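Local coordinates for eukaryotic translation initiation factor 4 gamma 2 (Homo sapiens, PDB 4IUL), which probably acts in translation initiation, where its HEAT-repeat MIF4G domain interacts with the RNA helicase eIF4A, at residues I156-I159 with G160-K164; Y77-L80 with C81-L84; I113-L116 with Q117-F120. All blocks are in the same frame, centred on the assembly; numbering follows the deposited sequence.

The three contacts are single-helix stretches that lie in series along the chain, contact 2 first, then contact 3, then contact 1. Contact 1, on helix 141-163, touches both of the others, whose centres lie in directions roughly at right angles from it. It meets contact 2 where Glu161 CB packs 3.9 Å from Ala78 CB. It meets contact 3 where Ile159 CG1 lies 3.5 Å from Leu116 CD2. The centre of contact 1 is about 12 Å from that of either neighbour. Contacts 2 and 3 do not touch, and their nearest atoms are about 7 Å apart. All three lie within the all-helical MIF4G domain.

Contact 1: I156-I159 with G160-K164; sequences IKFI and GELGK
Phe158 and Leu162, one helical turn apart, are brought together by different first torsions. Phe158 has CG opposite the backbone N (chi1 -177°), which swings the ring forward along the helix. Leu162 has CG opposite its carbonyl carbon (chi1 -69°), which turns the branch back toward the ring. The methyl Leu162 CD1 then sits over one ring face, offset toward the rim. It is 4.0 Å from the centroid of the Phe158 ring and 19° off the normal, a CH-pi contact. The nearest ring atom is CE2, 3.8 Å from Leu162 CD1. The second methyl, CD2, reaches the same ring near CE1 and CZ. Leu162 CG also rests 3.4 Å from Phe158 O, the carbonyl that receives the Leu162 N-H.

Regular helix bonds run beneath this pair. Ile159 O accepts Gly163 N at 2.9 Å and takes a second, weak bond from Leu162 N. Gly160 N binds Ile156 O, also at 2.9 Å. On the more open side, Glu161 CG packs 3.5 Å from Lys157 O. The charged ends are apart there, with Lys157 NZ 5.4 Å from Glu161 OE1.

Helix 107-127 covers the apolar side through Leu116, and Ser74 of helix 74-87 touches Phe158. With Phe158 replaced by an alanine, the Leu162 methyls would probably lose their ring face and a gap would open toward Leu116 and Ser74. Ile156 and Ile159 reach in addition to Cys176 of helix 170-181. The arrangement is an i to i+4 aromatic-aliphatic pair on an alpha helix, buried between packed helices as in the HEAT-repeat fold of MIF4G domains.

Contact 2: Y77-L80 with C81-L84; sequences YAQL and CLRL
Gln79 and Leu82 form the looser, partly exposed side of this helical turn, and Leu80, Cys81 and Leu84 its buried, packed side. The chains of Gln79 and Leu82 lie alongside each other and point the same way. Each has CG opposite its backbone N. The bend of Gln79 at chi2 (62°) then lays its amide beside the leucine branch. Gln79 NE2 comes to 3.2 Å from Leu82 CD2, which is close for an amide nitrogen and a methyl, and this detail is doubtful. Arg83, also partly exposed, lies near them. Its CG presses on the backbone, 3.2 Å from Gln79 O, while its guanidinium is directed to Asp87, with a salt bridge from Arg83 NH1 to Asp87 OD2.

The other side is buried. Its side chains lean on the carbonyls of their own helix and are covered by neighbouring helices. Cys81 CB is 3.6 Å from Ala78 O. Leu84 CG is 3.5 Å from Leu80 O, the carbonyl that accepts the Leu84 N-H at 3.3 Å. Cys81 N is bonded to Tyr77 O at 3.0 Å.

Helix 74-87 is packed on more than one side. Leu80 meets Cys42 and Leu45 of helix 38-48. Cys81 and Leu84 share Ile63 of helix 53-69. On another side, Ala78 touches Leu162 of helix 141-163.

Contact 3: I113-L116 with Q117-F120; sequences ISKL and QDEF
Lys115 O accepts the N-H of Glu119 at 3.0 Å. The bond from Phe120 N to Leu116 O has the same length, and both are regular i to i+4 helix bonds.

The side-chain chemistry gathers at Asp118. Its CG is opposite the carbonyl carbon (chi1 -62°), which folds the carboxylate back over the preceding turn. There Asp118 OD2 is 3.1 Å from Ser114 O. Both atoms are acceptors, and no hydrogen bond joins them. Lys115 crosses Asp118 at about a right angle, with CE 3.7 Å from Asp118 OD2. The ammonium stays farther off, Lys115 NZ lying 4.3 Å from Asp118 OD2, beyond a salt bridge. Lys115 and Asp118 also touch a crystal neighbour, which may influence their poses.

Gln117 turns its amide onward, where NE2 is hydrogen-bonded to Glu121. Phe120 meets Met152 of helix 141-163, while Lys115 packs on Ile60 and Glu119 on Val64, both of helix 53-69.

The chemistry is consistent with one buried apolar side, of Leu116 and Phe120, and a more polar, partly exposed one. If this pose holds outside the crystal, the Ser114 carbonyl may disfavour the charged carboxylate of Asp118, and the positive charge of Lys115 may partly offset this.

Contact 1: I156-I159 with G160-K164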
loop_
_atom_site.group_PDB
_atom_site.type_symbol
_atom_site.label_atom_id
_atom_site.label_comp_id
_atom_site.label_asym_id
_atom_site.label_seq_id
_atom_site.Cartn_x
_atom_site.Cartn_y
_atom_site.Cartn_z
ATOM N N ILE A 156 -0.649 2.354 -4.112
ATOM C CA ILE A 156 -1.312 1.062 -4.234
ATOM C C ILE A 156 -0.363 -0.119 -4.004
ATOM O O ILE A 156 -0.742 -1.100 -3.366
ATOM C CB ILE A 156 -1.999 0.927 -5.606
ATOM C CG1 ILE A 156 -3.154 1.934 -5.687
ATOM C CG2 ILE A 156 -2.515 -0.494 -5.801
ATOM C CD1 ILE A 156 -3.837 1.987 -7.023
ATOM N N LYS A 157 0.865 -0.017 -4.508
ATOM C CA LYS A 157 1.860 -1.076 -4.345
ATOM C C LYS A 157 2.242 -1.269 -2.873
ATOM O O LYS A 157 2.474 -2.395 -2.424
ATOM C CB LYS A 157 3.110 -0.747 -5.165
ATOM C CG LYS A 157 4.252 -1.753 -5.053
ATOM C CD LYS A 157 5.461 -1.275 -5.867
ATOM C CE LYS A 157 6.670 -2.199 -5.719
ATOM N NZ LYS A 157 6.346 -3.592 -6.155
ATOM N N PHE A 158 2.311 -0.173 -2.123
ATOM C CA PHE A 158 2.653 -0.257 -0.704
ATOM C C PHE A 158 1.490 -0.904 0.061
ATOM O O PHE A 158 1.701 -1.701 0.979
ATOM C CB PHE A 158 2.973 1.142 -0.152
ATOM C CG PHE A 158 3.397 1.149 1.295
ATOM C CD1 PHE A 158 4.336 0.237 1.766
ATOM C CD2 PHE A 158 2.850 2.066 2.190
ATOM C CE1 PHE A 158 4.725 0.234 3.116
ATOM C CE2 PHE A 158 3.230 2.071 3.531
ATOM C CZ PHE A 158 4.169 1.152 3.995
ATOM N N ILE A 159 0.266 -0.567 -0.335
ATOM C CA ILE A 159 -0.921 -1.138 0.290
ATOM C C ILE A 159 -0.917 -2.652 0.048
ATOM O O ILE A 159 -1.153 -3.443 0.965
ATOM C CB ILE A 159 -2.205 -0.493 -0.282
ATOM C CG1 ILE A 159 -2.316 0.952 0.232
ATOM C CG2 ILE A 159 -3.436 -1.299 0.124
ATOM C CD1 ILE A 159 -3.381 1.799 -0.479
ATOM N N GLY A 160 -0.627 -3.055 -1.185
ATOM C CA GLY A 160 -0.574 -4.472 -1.488
ATOM C C GLY A 160 0.400 -5.193 -0.565
ATOM O O GLY A 160 0.062 -6.235 0.010
ATOM N N GLU A 161 1.600 -4.638 -0.401
ATOM C CA GLU A 161 2.615 -5.257 0.452
ATOM C C GLU A 161 2.218 -5.371 1.923
ATOM O O GLU A 161 2.641 -6.300 2.612
ATOM C CB GLU A 161 3.945 -4.505 0.333
ATOM C CG GLU A 161 4.674 -4.737 -0.988
ATOM C CD GLU A 161 5.044 -6.199 -1.216
ATOM O OE1 GLU A 161 4.509 -6.809 -2.165
ATOM O OE2 GLU A 161 5.866 -6.743 -0.446
ATOM N N LEU A 162 1.418 -4.427 2.406
ATOM C CA LEU A 162 0.968 -4.454 3.789
ATOM C C LEU A 162 -0.127 -5.511 3.945
ATOM O O LEU A 162 -0.150 -6.253 4.929
ATOM C CB LEU A 162 0.438 -3.078 4.202
ATOM C CG LEU A 162 1.458 -1.932 4.333
ATOM C CD1 LEU A 162 0.725 -0.618 4.527
ATOM C CD2 LEU A 162 2.400 -2.196 5.504
ATOM N N GLY A 163 -1.031 -5.571 2.973
ATOM C CA GLY A 163 -2.102 -6.554 3.022
ATOM C C GLY A 163 -1.547 -7.971 3.120
ATOM O O GLY A 163 -2.078 -8.823 3.828
ATOM N N LYS A 164 -0.457 -8.212 2.406
ATOM C CA LYS A 164 0.197 -9.511 2.402
ATOM C C LYS A 164 0.608 -9.956 3.814
ATOM O O LYS A 164 0.682 -11.147 4.092
ATOM C CB LYS A 164 1.416 -9.440 1.477
ATOM C CG LYS A 164 2.245 -10.702 1.346
ATOM C CD LYS A 164 3.252 -10.524 0.207
ATOM C CE LYS A 164 4.426 -11.488 0.312
ATOM N NZ LYS A 164 5.333 -11.130 1.452
#

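Contact 2: Y77-L80 with C81-L84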
loop_
_atom_site.group_PDB
_atom_site.type_symbol
_atom_site.label_atom_id
_atom_site.label_comp_id
_atom_site.label_asym_id
_atom_site.label_seq_id
_atom_site.Cartn_x
_atom_site.Cartn_y
_atom_site.Cartn_z
ATOM N N TYR A 77 9.737 -1.498 3.651
ATOM C CA TYR A 77 9.007 -0.699 4.629
ATOM C C TYR A 77 7.858 -1.490 5.250
ATOM O O TYR A 77 7.538 -1.310 6.426
ATOM C CB TYR A 77 8.491 0.596 3.987
ATOM C CG TYR A 77 9.603 1.442 3.397
ATOM C CD1 TYR A 77 10.720 1.789 4.158
ATOM C CD2 TYR A 77 9.562 1.848 2.063
ATOM C CE1 TYR A 77 11.778 2.511 3.598
ATOM C CE2 TYR A 77 10.611 2.566 1.494
ATOM C CZ TYR A 77 11.716 2.891 2.265
ATOM O OH TYR A 77 12.770 3.564 1.693
ATOM N N ALA A 78 7.254 -2.377 4.463
ATOM C CA ALA A 78 6.154 -3.199 4.961
ATOM C C ALA A 78 6.655 -4.116 6.075
ATOM O O ALA A 78 5.947 -4.367 7.050
ATOM C CB ALA A 78 5.551 -4.030 3.825
ATOM N N GLN A 79 7.883 -4.605 5.927
ATOM C CA GLN A 79 8.478 -5.488 6.921
ATOM C C GLN A 79 8.783 -4.689 8.189
ATOM O O GLN A 79 8.676 -5.198 9.305
ATOM C CB GLN A 79 9.762 -6.112 6.370
ATOM C CG GLN A 79 10.213 -7.370 7.103
ATOM C CD GLN A 79 9.202 -8.509 7.015
ATOM O OE1 GLN A 79 8.731 -8.862 5.933
ATOM N NE2 GLN A 79 8.872 -9.093 8.159
ATOM N N LEU A 80 9.158 -3.428 8.010
ATOM C CA LEU A 80 9.453 -2.566 9.151
ATOM C C LEU A 80 8.168 -2.345 9.966
ATOM O O LEU A 80 8.186 -2.349 11.201
ATOM C CB LEU A 80 10.013 -1.233 8.660
ATOM C CG LEU A 80 10.512 -0.245 9.710
ATOM C CD1 LEU A 80 11.664 -0.852 10.510
ATOM C CD2 LEU A 80 10.966 1.027 8.997
ATOM N N CYS A 81 7.048 -2.169 9.270
ATOM C CA CYS A 81 5.770 -1.972 9.945
ATOM C C CYS A 81 5.362 -3.232 10.721
ATOM O O CYS A 81 4.798 -3.139 11.818
ATOM C CB CYS A 81 4.691 -1.581 8.927
ATOM S SG CYS A 81 4.892 0.120 8.255
ATOM N N LEU A 82 5.661 -4.405 10.163
ATOM C CA LEU A 82 5.328 -5.668 10.825
ATOM C C LEU A 82 6.026 -5.797 12.178
ATOM O O LEU A 82 5.398 -6.144 13.174
ATOM C CB LEU A 82 5.714 -6.855 9.944
ATOM C CG LEU A 82 5.596 -8.250 10.587
ATOM C CD1 LEU A 82 4.157 -8.505 11.067
ATOM C CD2 LEU A 82 6.015 -9.317 9.562
ATOM N N ARG A 83 7.328 -5.523 12.203
ATOM C CA ARG A 83 8.116 -5.605 13.433
ATOM C C ARG A 83 7.561 -4.673 14.511
ATOM O O ARG A 83 7.407 -5.068 15.670
ATOM C CB ARG A 83 9.577 -5.240 13.144
ATOM C CG ARG A 83 10.190 -6.003 11.975
ATOM C CD ARG A 83 10.521 -7.460 12.314
ATOM N NE ARG A 83 11.743 -7.560 13.110
ATOM C CZ ARG A 83 11.794 -7.422 14.432
ATOM N NH1 ARG A 83 10.683 -7.188 15.123
ATOM N NH2 ARG A 83 12.962 -7.490 15.062
ATOM N N LEU A 84 7.262 -3.434 14.125
ATOM C CA LEU A 84 6.722 -2.455 15.066
ATOM C C LEU A 84 5.342 -2.871 15.572
ATOM O O LEU A 84 5.024 -2.701 16.751
ATOM C CB LEU A 84 6.641 -1.069 14.406
ATOM C CG LEU A 84 8.001 -0.430 14.092
ATOM C CD1 LEU A 84 7.819 0.860 13.304
ATOM C CD2 LEU A 84 8.727 -0.156 15.394
#

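Contact 3: I113-L116 with Q117-F120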
loop_
_atom_site.group_PDB
_atom_site.type_symbol
_atom_site.label_atom_id
_atom_site.label_comp_id
_atom_site.label_asym_id
_atom_site.label_seq_id
_atom_site.Cartn_x
_atom_site.Cartn_y
_atom_site.Cartn_z
ATOM N N ILE A 113 -3.579 1.545 9.928
ATOM C CA ILE A 113 -4.732 1.359 9.051
ATOM C C ILE A 113 -5.347 2.716 8.733
ATOM O O ILE A 113 -5.642 3.026 7.579
ATOM C CB ILE A 113 -5.797 0.446 9.720
ATOM C CG1 ILE A 113 -5.329 -1.011 9.663
ATOM C CG2 ILE A 113 -7.160 0.627 9.038
ATOM C CD1 ILE A 113 -6.104 -1.948 10.561
ATOM N N SER A 114 -5.524 3.522 9.777
ATOM C CA SER A 114 -6.101 4.851 9.650
ATOM C C SER A 114 -5.306 5.750 8.702
ATOM O O SER A 114 -5.887 6.435 7.868
ATOM C CB SER A 114 -6.191 5.506 11.027
ATOM O OG SER A 114 -6.521 6.873 10.913
ATOM N N LYS A 115 -3.981 5.749 8.842
ATOM C CA LYS A 115 -3.118 6.572 8.001
ATOM C C LYS A 115 -3.183 6.210 6.515
ATOM O O LYS A 115 -3.257 7.094 5.665
ATOM C CB LYS A 115 -1.662 6.489 8.471
ATOM C CG LYS A 115 -0.670 7.225 7.561
ATOM C CD LYS A 115 -0.435 8.683 7.983
ATOM C CE LYS A 115 -1.642 9.578 7.780
ATOM N NZ LYS A 115 -1.346 10.997 8.155
ATOM N N LEU A 116 -3.139 4.923 6.186
ATOM C CA LEU A 116 -3.205 4.555 4.779
ATOM C C LEU A 116 -4.539 4.910 4.144
ATOM O O LEU A 116 -4.598 5.237 2.966
ATOM C CB LEU A 116 -2.871 3.081 4.591
ATOM C CG LEU A 116 -1.356 3.075 4.387
ATOM C CD1 LEU A 116 -0.706 2.089 5.312
ATOM C CD2 LEU A 116 -1.042 2.804 2.936
ATOM N N GLN A 117 -5.607 4.871 4.930
ATOM C CA GLN A 117 -6.908 5.254 4.413
ATOM C C GLN A 117 -6.797 6.732 4.008
ATOM O O GLN A 117 -7.359 7.154 2.990
ATOM C CB GLN A 117 -7.979 5.076 5.494
ATOM C CG GLN A 117 -9.400 5.409 5.039
ATOM C CD GLN A 117 -9.784 4.691 3.755
ATOM O OE1 GLN A 117 -9.741 3.462 3.676
ATOM N NE2 GLN A 117 -10.164 5.461 2.737
ATOM N N ASP A 118 -6.054 7.505 4.802
ATOM C CA ASP A 118 -5.859 8.932 4.535
ATOM C C ASP A 118 -5.039 9.193 3.270
ATOM O O ASP A 118 -5.430 10.004 2.428
ATOM C CB ASP A 118 -5.156 9.628 5.707
ATOM C CG ASP A 118 -5.948 9.565 6.999
ATOM O OD1 ASP A 118 -7.195 9.671 6.954
ATOM O OD2 ASP A 118 -5.313 9.430 8.068
ATOM N N GLU A 119 -3.888 8.538 3.142
ATOM C CA GLU A 119 -3.075 8.751 1.951
ATOM C C GLU A 119 -3.868 8.373 0.703
ATOM O O GLU A 119 -3.815 9.078 -0.300
ATOM C CB GLU A 119 -1.772 7.940 2.005
ATOM C CG GLU A 119 -0.649 8.593 2.798
ATOM C CD GLU A 119 -0.120 9.872 2.155
ATOM O OE1 GLU A 119 -0.919 10.800 1.919
ATOM O OE2 GLU A 119 1.100 9.958 1.892
ATOM N N PHE A 120 -4.623 7.280 0.771
ATOM C CA PHE A 120 -5.394 6.856 -0.391
ATOM C C PHE A 120 -6.402 7.905 -0.858
ATOM O O PHE A 120 -6.586 8.088 -2.062
ATOM C CB PHE A 120 -6.127 5.534 -0.137
ATOM C CG PHE A 120 -6.673 4.905 -1.394
ATOM C CD1 PHE A 120 -5.811 4.361 -2.345
ATOM C CD2 PHE A 120 -8.039 4.875 -1.638
ATOM C CE1 PHE A 120 -6.300 3.797 -3.518
ATOM C CE2 PHE A 120 -8.541 4.314 -2.812
ATOM C CZ PHE A 120 -7.670 3.773 -3.755
#